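Local coordinates for Thiol:disulfide interchange protein dsbA-like (Escherichia coli, PDB 3C7M) that introduces disulfide bonds into periplasmic proteins by passing on its own redox-active disulfide, working with DsbI to form an essential disulfide in the sulfotransferase AssT, at residues K19-C29 with V51-G62; V157-Y166 with Y172-K180. All coordinates share one frame; numbering follows the deposited sequence. Where two conformers were deposited one is given.

How the interactions relate
Both interactions belong to one mixed sheet, and they meet where strands 20-25 and 165-168 run side by side, Val24 N lying 2.8 Å from Ala165 O in a probable hydrogen bond. Interaction 1 sits close to the middle of the chain and is the larger: two parallel strands joined by a regular backbone ladder, with most of its aromatic rings on one face and Phe56 on the other, and a histidine at the end that leads to Cys29. Interaction 2, also largely buried but about 13 Å from the chain centre, has a single backbone hydrogen bond between its segments. Side-chain amide, hydroxyl and water do most of the polar work there, tying a helix end and a cis-proline loop to 172-180.

Interaction 1 of 2, residues K19-C29 with V51-G62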
loop_
_atom_site.group_PDB
_atom_site.type_symbol
_atom_site.label_atom_id
_atom_site.label_comp_id
_atom_site.label_asym_id
_atom_site.label_seq_id
_atom_site.Cartn_x
_atom_site.Cartn_y
_atom_site.Cartn_z
ATOM N N LYS A 19 -6.526 -14.786 3.852
ATOM C CA LYS A 19 -6.959 -13.890 4.932
ATOM C C LYS A 19 -6.225 -12.547 4.899
ATOM O O LYS A 19 -5.660 -12.104 5.903
ATOM C CB LYS A 19 -6.828 -14.573 6.300
ATOM C CG LYS A 19 -7.455 -15.959 6.339
ATOM C CD LYS A 19 -7.435 -16.552 7.735
ATOM C CE LYS A 19 -8.013 -17.958 7.730
ATOM N NZ LYS A 19 -9.421 -17.985 7.242
ATOM N N THR A 20 -6.231 -11.919 3.724
ATOM C CA THR A 20 -5.615 -10.598 3.542
ATOM C C THR A 20 -6.546 -9.613 2.852
ATOM O O THR A 20 -7.412 -9.983 2.046
ATOM C CB THR A 20 -4.312 -10.629 2.702
ATOM O OG1 THR A 20 -4.595 -11.100 1.381
ATOM C CG2 THR A 20 -3.235 -11.494 3.344
ATOM N N LEU A 21 -6.342 -8.346 3.185
ATOM C CA LEU A 21 -6.855 -7.254 2.394
ATOM C C LEU A 21 -5.624 -6.562 1.853
ATOM O O LEU A 21 -4.934 -5.847 2.578
ATOM C CB LEU A 21 -7.690 -6.298 3.245
ATOM C CG LEU A 21 -8.167 -5.033 2.534
ATOM C CD1 LEU A 21 -9.150 -5.383 1.414
ATOM C CD2 LEU A 21 -8.803 -4.068 3.531
ATOM N N ILE A 22 -5.332 -6.817 0.582
ATOM C CA ILE A 22 -4.184 -6.205 -0.069
ATOM C C ILE A 22 -4.642 -4.898 -0.688
ATOM O O ILE A 22 -5.718 -4.826 -1.287
ATOM C CB ILE A 22 -3.570 -7.154 -1.134
ATOM C CG1 ILE A 22 -2.813 -8.291 -0.436
ATOM C CG2 ILE A 22 -2.658 -6.386 -2.108
ATOM C CD1 ILE A 22 -2.342 -9.410 -1.359
ATOM N N LYS A 23 -3.850 -3.844 -0.498
ATOM C CA LYS A 23 -4.111 -2.592 -1.187
ATOM C C LYS A 23 -2.922 -2.256 -2.066
ATOM O O LYS A 23 -1.852 -1.891 -1.563
ATOM C CB LYS A 23 -4.393 -1.444 -0.217
ATOM C CG LYS A 23 -4.733 -0.144 -0.944
ATOM C CD LYS A 23 -4.568 1.074 -0.067
ATOM C CE LYS A 23 -3.105 1.227 0.322
ATOM N NZ LYS A 23 -2.744 2.650 0.512
ATOM N N VAL A 24 -3.104 -2.405 -3.373
ATOM C CA VAL A 24 -2.078 -1.984 -4.321
ATOM C C VAL A 24 -2.170 -0.469 -4.453
ATOM O O VAL A 24 -3.243 0.078 -4.708
ATOM C CB VAL A 24 -2.219 -2.670 -5.695
ATOM C CG1 VAL A 24 -1.051 -2.268 -6.600
ATOM C CG2 VAL A 24 -2.263 -4.191 -5.519
ATOM N N PHE A 25 -1.053 0.220 -4.248
ATOM C CA PHE A 25 -1.073 1.680 -4.296
ATOM C C PHE A 25 0.241 2.225 -4.820
ATOM O O PHE A 25 1.216 1.488 -4.960
ATOM C CB PHE A 25 -1.390 2.272 -2.912
ATOM C CG PHE A 25 -0.216 2.278 -1.970
ATOM C CD1 PHE A 25 0.315 1.079 -1.470
ATOM C CD2 PHE A 25 0.383 3.479 -1.604
ATOM C CE1 PHE A 25 1.419 1.086 -0.613
ATOM C CE2 PHE A 25 1.484 3.483 -0.747
ATOM C CZ PHE A 25 1.992 2.288 -0.254
ATOM N N SER A 26 0.238 3.519 -5.124
ATOM C CA SER A 26 1.462 4.244 -5.485
ATOM C C SER A 26 1.479 5.578 -4.775
ATOM O O SER A 26 0.448 6.247 -4.688
ATOM C CB SER A 26 1.512 4.496 -6.992
ATOM O OG SER A 26 2.503 5.466 -7.313
ATOM N N TYR A 27 2.649 5.982 -4.287
ATOM C CA TYR A 27 2.798 7.298 -3.671
ATOM C C TYR A 27 2.350 8.416 -4.636
ATOM O O TYR A 27 1.903 9.484 -4.200
ATOM C CB TYR A 27 4.256 7.522 -3.235
ATOM C CG TYR A 27 5.173 7.877 -4.386
ATOM C CD1 TYR A 27 5.686 6.892 -5.228
ATOM C CD2 TYR A 27 5.502 9.206 -4.647
ATOM C CE1 TYR A 27 6.506 7.219 -6.306
ATOM C CE2 TYR A 27 6.323 9.541 -5.710
ATOM C CZ TYR A 27 6.818 8.553 -6.531
ATOM O OH TYR A 27 7.636 8.901 -7.575
ATOM N N ALA A 28 2.477 8.163 -5.940
ATOM C CA ALA A 28 2.243 9.193 -6.962
ATOM C C ALA A 28 0.798 9.245 -7.457
ATOM O O ALA A 28 0.469 10.013 -8.369
ATOM C CB ALA A 28 3.200 8.999 -8.120
ATOM N N CYS A 29 -0.067 8.442 -6.851
ATOM C CA CYS A 29 -1.447 8.356 -7.313
ATOM C C CYS A 29 -2.364 9.212 -6.447
ATOM O O CYS A 29 -2.468 8.988 -5.240
ATOM C CB CYS A 29 -1.924 6.909 -7.318
ATOM S SG CYS A 29 -3.700 6.785 -7.646
ATOM N N VAL A 51 -9.316 -10.289 8.070
ATOM C CA VAL A 51 -8.266 -10.137 7.048
ATOM C C VAL A 51 -7.172 -9.163 7.485
ATOM O O VAL A 51 -7.463 -8.109 8.056
ATOM C CB VAL A 51 -8.841 -9.690 5.669
ATOM C CG1 VAL A 51 -9.766 -10.754 5.059
ATOM C CG2 VAL A 51 -9.565 -8.370 5.785
ATOM N N ALA A 52 -5.920 -9.532 7.210
ATOM C CA ALA A 52 -4.745 -8.734 7.564
ATOM C C ALA A 52 -4.493 -7.663 6.500
ATOM O O ALA A 52 -4.382 -7.985 5.317
ATOM C CB ALA A 52 -3.518 -9.637 7.698
ATOM N N PHE A 53 -4.407 -6.404 6.918
ATOM C CA PHE A 53 -4.140 -5.311 5.989
ATOM C C PHE A 53 -2.713 -5.399 5.439
ATOM O O PHE A 53 -1.742 -5.451 6.205
ATOM C CB PHE A 53 -4.379 -3.953 6.642
ATOM C CG PHE A 53 -4.092 -2.805 5.733
ATOM C CD1 PHE A 53 -4.865 -2.599 4.597
ATOM C CD2 PHE A 53 -3.004 -1.969 5.973
ATOM C CE1 PHE A 53 -4.592 -1.552 3.728
ATOM C CE2 PHE A 53 -2.721 -0.912 5.108
ATOM C CZ PHE A 53 -3.514 -0.711 3.982
ATOM N N THR A 54 -2.607 -5.384 4.110
ATOM C CA THR A 54 -1.376 -5.742 3.417
ATOM C C THR A 54 -1.089 -4.801 2.232
ATOM O O THR A 54 -1.486 -5.079 1.094
ATOM C CB THR A 54 -1.443 -7.220 2.961
ATOM O OG1 THR A 54 -1.788 -8.048 4.082
ATOM C CG2 THR A 54 -0.112 -7.691 2.387
ATOM N N PRO A 55 -0.397 -3.678 2.500
ATOM C CA PRO A 55 -0.057 -2.772 1.403
ATOM C C PRO A 55 0.868 -3.445 0.394
ATOM O O PRO A 55 1.783 -4.161 0.797
ATOM C CB PRO A 55 0.701 -1.640 2.104
ATOM C CG PRO A 55 0.264 -1.713 3.550
ATOM C CD PRO A 55 0.091 -3.178 3.801
ATOM N N PHE A 56 0.610 -3.221 -0.894
ATOM C CA PHE A 56 1.500 -3.627 -1.985
ATOM C C PHE A 56 1.826 -2.358 -2.753
ATOM O O PHE A 56 0.922 -1.731 -3.286
ATOM C CB PHE A 56 0.761 -4.577 -2.942
ATOM C CG PHE A 56 0.988 -6.053 -2.691
ATOM C CD1 PHE A 56 0.932 -6.602 -1.408
ATOM C CD2 PHE A 56 1.170 -6.903 -3.779
ATOM C CE1 PHE A 56 1.126 -7.982 -1.202
ATOM C CE2 PHE A 56 1.356 -8.270 -3.598
ATOM C CZ PHE A 56 1.334 -8.816 -2.298
ATOM N N HIS A 57 3.096 -1.959 -2.815
ATOM C CA HIS A 57 3.434 -0.766 -3.579
ATOM C C HIS A 57 3.719 -1.105 -5.036
ATOM O O HIS A 57 4.305 -2.152 -5.335
ATOM C CB HIS A 57 4.600 0.010 -2.951
ATOM C CG HIS A 57 4.736 1.400 -3.493
ATOM N ND1 HIS A 57 5.737 1.763 -4.367
ATOM C CD2 HIS A 57 3.960 2.498 -3.328
ATOM C CE1 HIS A 57 5.578 3.033 -4.709
ATOM N NE2 HIS A 57 4.512 3.503 -4.085
ATOM N N LEU A 58 3.270 -0.223 -5.927
ATOM C CA LEU A 58 3.477 -0.368 -7.369
ATOM C C LEU A 58 4.722 0.408 -7.773
ATOM O O LEU A 58 4.696 1.640 -7.832
ATOM C CB LEU A 58 2.250 0.146 -8.117
ATOM C CG LEU A 58 2.306 0.150 -9.646
ATOM C CD1 LEU A 58 2.319 -1.260 -10.210
ATOM C CD2 LEU A 58 1.128 0.941 -10.171
ATOM N N GLU A 59 5.806 -0.313 -8.057
ATOM C CA GLU A 59 7.114 0.329 -8.271
ATOM C C GLU A 59 7.275 1.021 -9.630
ATOM O O GLU A 59 8.234 1.770 -9.837
ATOM C CB GLU A 59 8.264 -0.660 -8.033
ATOM C CG GLU A 59 8.380 -1.744 -9.081
ATOM C CD GLU A 59 9.735 -2.416 -9.066
ATOM O OE1 GLU A 59 10.755 -1.726 -9.275
ATOM O OE2 GLU A 59 9.781 -3.633 -8.849
ATOM N N THR A 60 6.348 0.776 -10.549
ATOM C CA THR A 60 6.494 1.256 -11.929
ATOM C C THR A 60 5.919 2.651 -12.169
ATOM O O THR A 60 6.118 3.234 -13.241
ATOM C CB THR A 60 5.872 0.264 -12.926
ATOM O OG1 THR A 60 4.539 -0.028 -12.509
ATOM C CG2 THR A 60 6.668 -1.026 -12.961
ATOM N N LYS A 61 5.213 3.191 -11.183
ATOM C CA LYS A 61 4.603 4.508 -11.323
ATOM C C LYS A 61 5.474 5.594 -10.703
ATOM O O LYS A 61 6.034 5.414 -9.619
ATOM C CB LYS A 61 3.203 4.515 -10.695
ATOM C CG LYS A 61 2.394 5.762 -11.019
ATOM C CD LYS A 61 1.036 5.780 -10.323
ATOM C CE LYS A 61 -0.006 4.944 -11.052
ATOM N NZ LYS A 61 -0.340 5.508 -12.396
ATOM N N GLY A 62 5.585 6.727 -11.394
ATOM C CA GLY A 62 6.366 7.844 -10.899
ATOM C C GLY A 62 7.858 7.655 -11.065
ATOM O O GLY A 62 8.341 6.549 -11.349
HETATM O O HOH W 1 4.922 4.341 -7.463
#
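Lys19 O and Ala52 N open a ladder of seven backbone hydrogen bonds that ends at Phe25 O and Leu58 N, pairing strands 20-25 and 52-57 in parallel. Every rung takes an N-H to a carbonyl of the other segment. Ala52 O has two donors: Leu21 N at 2.9 Å and, from the opposite face of the carbonyl plane, Thr54 OG1 of its own strand, also at 2.9 Å. The Thr54 hydroxyl is donor in this bond, and Thr20 CG2 packs against Thr54 OG1; the Thr20 hydroxyl is engaged with Ala17 O.

Near the end of the ladder the His57 side chain reaches across to the turn at Ser26-Tyr27. With CG anti to the backbone N (chi1 -165°), its NE2 accepts from Tyr27 N at 3.1 Å, the donor lying in the ring plane. Since ND1 is bonded to Ser69, both ring nitrogens are engaged and the rotation of the imidazole is fixed. The same ring turns its CD2 edge to one face of Phe25, the planes 74° apart in a T-shaped pair. Among the residues on the other side of the sheet, Ile22 CG2 makes a CH-pi contact over the Phe56 ring, 4.0 Å from its centroid.

Ser26 OG makes two hydrogen bonds. It accepts from Ala28 N at 3.0 Å, forming an ST turn, and donates to a water that itself donates to Leu58 O and Lys61 O, so one water satisfies two carbonyls of the 58-61 turn. The Lys61 chain lies against this hydroxyl, CD 3.4 Å from Ser26 OG. Lys23 NZ forms a salt bridge with Asp36.

A parallel strand pair leading to a cysteine at the N-cap of a helix is part of the core of the thioredoxin fold; Cys29 is one of the protein's two redox-active cysteines, reduced here.

Interaction 2 of 2, residues V157-Y166 with Y172-K180; sequences VAKIQGVPAY and YLIYTKSIK
Gln161 CG approaches the Tyr175 ring obliquely, 3.8 Å from Tyr175 CD1, while the amide itself is turned 66° from the ring plane and bonds elsewhere. At the edge of the Tyr166 ring, in its plane, sits a water that accepts from Tyr166 N and donates to Ile174 O and Thr176 OG1; the hydroxyl of that ring is bonded to Thr40.

The Gln161 amide bonds to both segments. Its CG stands between backbone N and carbonyl carbon (chi1 53°) and the chain bends again at chi2, which folds the amide back over the loop. OE1 accepts from Thr176 N at 2.9 Å, the donor above the amide plane, and from a second water bridging to Lys177 N. NE2, in turn, donates to Pro164 O at 3.2 Å within the amide plane. That carbonyl also receives Thr176 OG1 at 2.8 Å, the two donors reaching it from opposite faces of its plane. Thr176 OG1 thus gives its proton to Pro164 O and accepts from the water beside Tyr166. The peptide bond before Pro164 is cis, and Pro164 CG touches the methyl Thr176 CG2 at 4.0 Å.

Leu173 supplies the apolar part. One methyl, CD2, lies against Ile160 CB and CG2, while the other, CD1, packs on Ala165 CB at 3.7 Å. Between the strands, Ile174 N donates to Tyr166 O at 2.8 Å.

The segments form part of the hairpin 165-168 and 172-174 together with the end of helix 154-161. Strand 7-9 flanks the hairpin beyond Leu173 and strand 20-25 beyond Ala165, while helix 30-38 brings Cys32 against the cis-proline, as in other thioredoxin-fold oxidoreductases, and Tyr35 against Tyr166 and Thr176.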
loop_
_atom_site.group_PDB
_atom_site.type_symbol
_atom_site.label_atom_id
_atom_site.label_comp_id
_atom_site.label_asym_id
_atom_site.label_seq_id
_atom_site.Cartn_x
_atom_site.Cartn_y
_atom_site.Cartn_z
ATOM N N VAL A 157 -2.001 -6.476 -11.454
ATOM C CA VAL A 157 -3.264 -6.151 -10.786
ATOM C C VAL A 157 -3.714 -4.728 -11.144
ATOM O O VAL A 157 -4.909 -4.465 -11.377
ATOM C CB VAL A 157 -3.146 -6.336 -9.257
ATOM C CG1 VAL A 157 -4.394 -5.808 -8.536
ATOM C CG2 VAL A 157 -2.931 -7.816 -8.922
ATOM N N ALA A 158 -2.756 -3.806 -11.192
ATOM C CA ALA A 158 -3.045 -2.408 -11.498
ATOM C C ALA A 158 -3.666 -2.187 -12.886
ATOM O O ALA A 158 -4.310 -1.165 -13.116
ATOM C CB ALA A 158 -1.790 -1.545 -11.321
ATOM N N LYS A 159 -3.462 -3.139 -13.794
ATOM C CA LYS A 159 -3.996 -3.059 -15.165
ATOM C C LYS A 159 -5.512 -3.054 -15.253
ATOM O O LYS A 159 -6.090 -2.483 -16.188
ATOM C CB LYS A 159 -3.526 -4.255 -15.988
ATOM C CG LYS A 159 -2.066 -4.268 -16.329
ATOM C CD LYS A 159 -1.761 -5.552 -17.060
ATOM C CE LYS A 159 -0.315 -5.614 -17.482
ATOM N NZ LYS A 159 -0.064 -6.864 -18.236
ATOM N N ILE A 160 -6.158 -3.726 -14.304
ATOM C CA ILE A 160 -7.592 -3.972 -14.385
ATOM C C ILE A 160 -8.393 -2.684 -14.239
ATOM O O ILE A 160 -9.212 -2.357 -15.104
ATOM C CB ILE A 160 -8.026 -5.039 -13.366
ATOM C CG1 ILE A 160 -7.430 -6.383 -13.766
ATOM C CG2 ILE A 160 -9.547 -5.149 -13.311
ATOM C CD1 ILE A 160 -6.705 -7.076 -12.679
ATOM N N GLN A 161 -8.149 -1.943 -13.159
ATOM C CA GLN A 161 -8.886 -0.702 -12.923
ATOM C C GLN A 161 -8.042 0.361 -12.216
ATOM O O GLN A 161 -8.566 1.249 -11.544
ATOM C CB GLN A 161 -10.205 -0.989 -12.181
ATOM C CG GLN A 161 -10.062 -1.810 -10.891
ATOM C CD GLN A 161 -9.899 -0.933 -9.672
ATOM O OE1 GLN A 161 -10.793 -0.151 -9.332
ATOM N NE2 GLN A 161 -8.755 -1.047 -9.007
ATOM N N GLY A 162 -6.726 0.274 -12.407
ATOM C CA GLY A 162 -5.798 1.265 -11.877
ATOM C C GLY A 162 -5.473 1.046 -10.416
ATOM O O GLY A 162 -5.679 -0.039 -9.875
ATOM N N VAL A 163 -4.944 2.088 -9.787
ATOM C CA VAL A 163 -4.748 2.099 -8.343
ATOM C C VAL A 163 -5.581 3.229 -7.728
ATOM O O VAL A 163 -5.841 4.236 -8.391
ATOM C CB VAL A 163 -3.245 2.210 -7.947
ATOM C CG1 VAL A 163 -2.516 0.905 -8.238
ATOM C CG2 VAL A 163 -2.566 3.385 -8.653
ATOM N N PRO A 164 -6.013 3.072 -6.466
ATOM C CA PRO A 164 -5.782 1.928 -5.589
ATOM C C PRO A 164 -6.531 0.683 -6.039
ATOM O O PRO A 164 -7.576 0.782 -6.696
ATOM C CB PRO A 164 -6.327 2.400 -4.241
ATOM C CG PRO A 164 -7.347 3.436 -4.592
ATOM C CD PRO A 164 -6.816 4.118 -5.808
ATOM N N ALA A 165 -5.985 -0.474 -5.680
ATOM C CA ALA A 165 -6.622 -1.750 -5.976
ATOM C C ALA A 165 -6.713 -2.543 -4.671
ATOM O O ALA A 165 -5.707 -3.059 -4.159
ATOM C CB ALA A 165 -5.833 -2.500 -7.043
ATOM N N TYR A 166 -7.926 -2.613 -4.123
ATOM C CA TYR A 166 -8.178 -3.381 -2.906
ATOM C C TYR A 166 -8.595 -4.791 -3.276
ATOM O O TYR A 166 -9.593 -4.985 -3.978
ATOM C CB TYR A 166 -9.267 -2.732 -2.060
ATOM C CG TYR A 166 -8.935 -1.351 -1.549
ATOM C CD1 TYR A 166 -9.256 -0.220 -2.297
ATOM C CD2 TYR A 166 -8.340 -1.168 -0.294
ATOM C CE1 TYR A 166 -8.982 1.066 -1.820
ATOM C CE2 TYR A 166 -8.069 0.119 0.192
ATOM C CZ TYR A 166 -8.395 1.226 -0.580
ATOM O OH TYR A 166 -8.129 2.509 -0.139
ATOM N N TYR A 172 -10.294 -11.418 -5.091
ATOM C CA TYR A 172 -11.430 -10.553 -5.392
ATOM C C TYR A 172 -11.018 -9.097 -5.370
ATOM O O TYR A 172 -10.727 -8.550 -4.311
ATOM C CB TYR A 172 -12.570 -10.812 -4.396
ATOM C CG TYR A 172 -12.999 -12.264 -4.368
ATOM C CD1 TYR A 172 -13.793 -12.791 -5.389
ATOM C CD2 TYR A 172 -12.601 -13.110 -3.335
ATOM C CE1 TYR A 172 -14.182 -14.132 -5.381
ATOM C CE2 TYR A 172 -12.985 -14.459 -3.319
ATOM C CZ TYR A 172 -13.777 -14.954 -4.349
ATOM O OH TYR A 172 -14.171 -16.278 -4.337
ATOM N N LEU A 173 -10.984 -8.486 -6.552
ATOM C CA LEU A 173 -10.596 -7.095 -6.701
ATOM C C LEU A 173 -11.821 -6.185 -6.655
ATOM O O LEU A 173 -12.710 -6.253 -7.515
ATOM C CB LEU A 173 -9.821 -6.893 -8.012
ATOM C CG LEU A 173 -9.476 -5.464 -8.459
ATOM C CD1 LEU A 173 -8.764 -4.671 -7.383
ATOM C CD2 LEU A 173 -8.612 -5.494 -9.711
ATOM N N ILE A 174 -11.867 -5.319 -5.651
ATOM C CA ILE A 174 -12.952 -4.351 -5.570
ATOM C C ILE A 174 -12.807 -3.292 -6.667
ATOM O O ILE A 174 -11.693 -2.886 -6.994
ATOM C CB ILE A 174 -13.002 -3.704 -4.172
ATOM C CG1 ILE A 174 -13.296 -4.793 -3.127
ATOM C CG2 ILE A 174 -14.027 -2.552 -4.122
ATOM C CD1 ILE A 174 -13.119 -4.359 -1.680
ATOM N N TYR A 175 -13.922 -2.873 -7.265
ATOM C CA TYR A 175 -13.881 -1.729 -8.165
ATOM C C TYR A 175 -13.916 -0.449 -7.338
ATOM O O TYR A 175 -14.935 -0.122 -6.713
ATOM C CB TYR A 175 -15.042 -1.755 -9.179
ATOM C CG TYR A 175 -14.811 -2.702 -10.341
ATOM C CD1 TYR A 175 -13.819 -2.441 -11.288
ATOM C CD2 TYR A 175 -15.576 -3.857 -10.492
ATOM C CE1 TYR A 175 -13.594 -3.306 -12.352
ATOM C CE2 TYR A 175 -15.363 -4.728 -11.558
ATOM C CZ TYR A 175 -14.366 -4.448 -12.477
ATOM O OH TYR A 175 -14.155 -5.318 -13.529
ATOM N N THR A 176 -12.799 0.272 -7.332
ATOM C CA THR A 176 -12.668 1.494 -6.543
ATOM C C THR A 176 -13.801 2.500 -6.771
ATOM O O THR A 176 -14.299 3.102 -5.822
ATOM C CB THR A 176 -11.275 2.134 -6.752
ATOM O OG1 THR A 176 -10.280 1.216 -6.289
ATOM C CG2 THR A 176 -11.138 3.457 -6.000
ATOM N N LYS A 177 -14.236 2.638 -8.019
ATOM C CA LYS A 177 -15.296 3.597 -8.372
ATOM C C LYS A 177 -16.659 3.265 -7.762
ATOM O O LYS A 177 -17.537 4.130 -7.713
ATOM C CB LYS A 177 -15.413 3.740 -9.897
ATOM C CG LYS A 177 -15.840 2.483 -10.638
ATOM C CD LYS A 177 -16.071 2.772 -12.118
ATOM C CE LYS A 177 -16.298 1.485 -12.890
ATOM N NZ LYS A 177 -16.204 1.693 -14.360
ATOM N N SER A 178 -16.834 2.026 -7.310
ATOM C CA SER A 178 -18.101 1.584 -6.719
ATOM C C SER A 178 -18.185 1.873 -5.226
ATOM O O SER A 178 -19.265 1.755 -4.633
ATOM C CB SER A 178 -18.327 0.086 -6.960
ATOM O OG SER A 178 -17.494 -0.702 -6.124
ATOM N N ILE A 179 -17.052 2.242 -4.625
ATOM C CA ILE A 179 -16.974 2.453 -3.172
ATOM C C ILE A 179 -17.687 3.739 -2.765
ATOM O O ILE A 179 -17.278 4.836 -3.144
ATOM C CB ILE A 179 -15.513 2.483 -2.668
ATOM C CG1 ILE A 179 -14.817 1.152 -2.981
ATOM C CG2 ILE A 179 -15.465 2.807 -1.159
ATOM C CD1 ILE A 179 -13.303 1.177 -2.793
ATOM N N LYS A 180 -18.749 3.601 -1.980
ATOM C CA LYS A 180 -19.561 4.767 -1.625
ATOM C C LYS A 180 -19.467 5.185 -0.161
ATOM O O LYS A 180 -19.791 6.326 0.178
ATOM C CB LYS A 180 -21.015 4.573 -2.060
ATOM C CG LYS A 180 -21.192 4.517 -3.586
ATOM C CD LYS A 180 -20.624 5.766 -4.284
ATOM C CE LYS A 180 -19.898 5.430 -5.592
ATOM N NZ LYS A 180 -20.772 4.740 -6.591
HETATM O O HOH W 2 -12.745 1.455 -10.228
HETATM O O HOH W 3 -10.094 -1.362 -5.434
#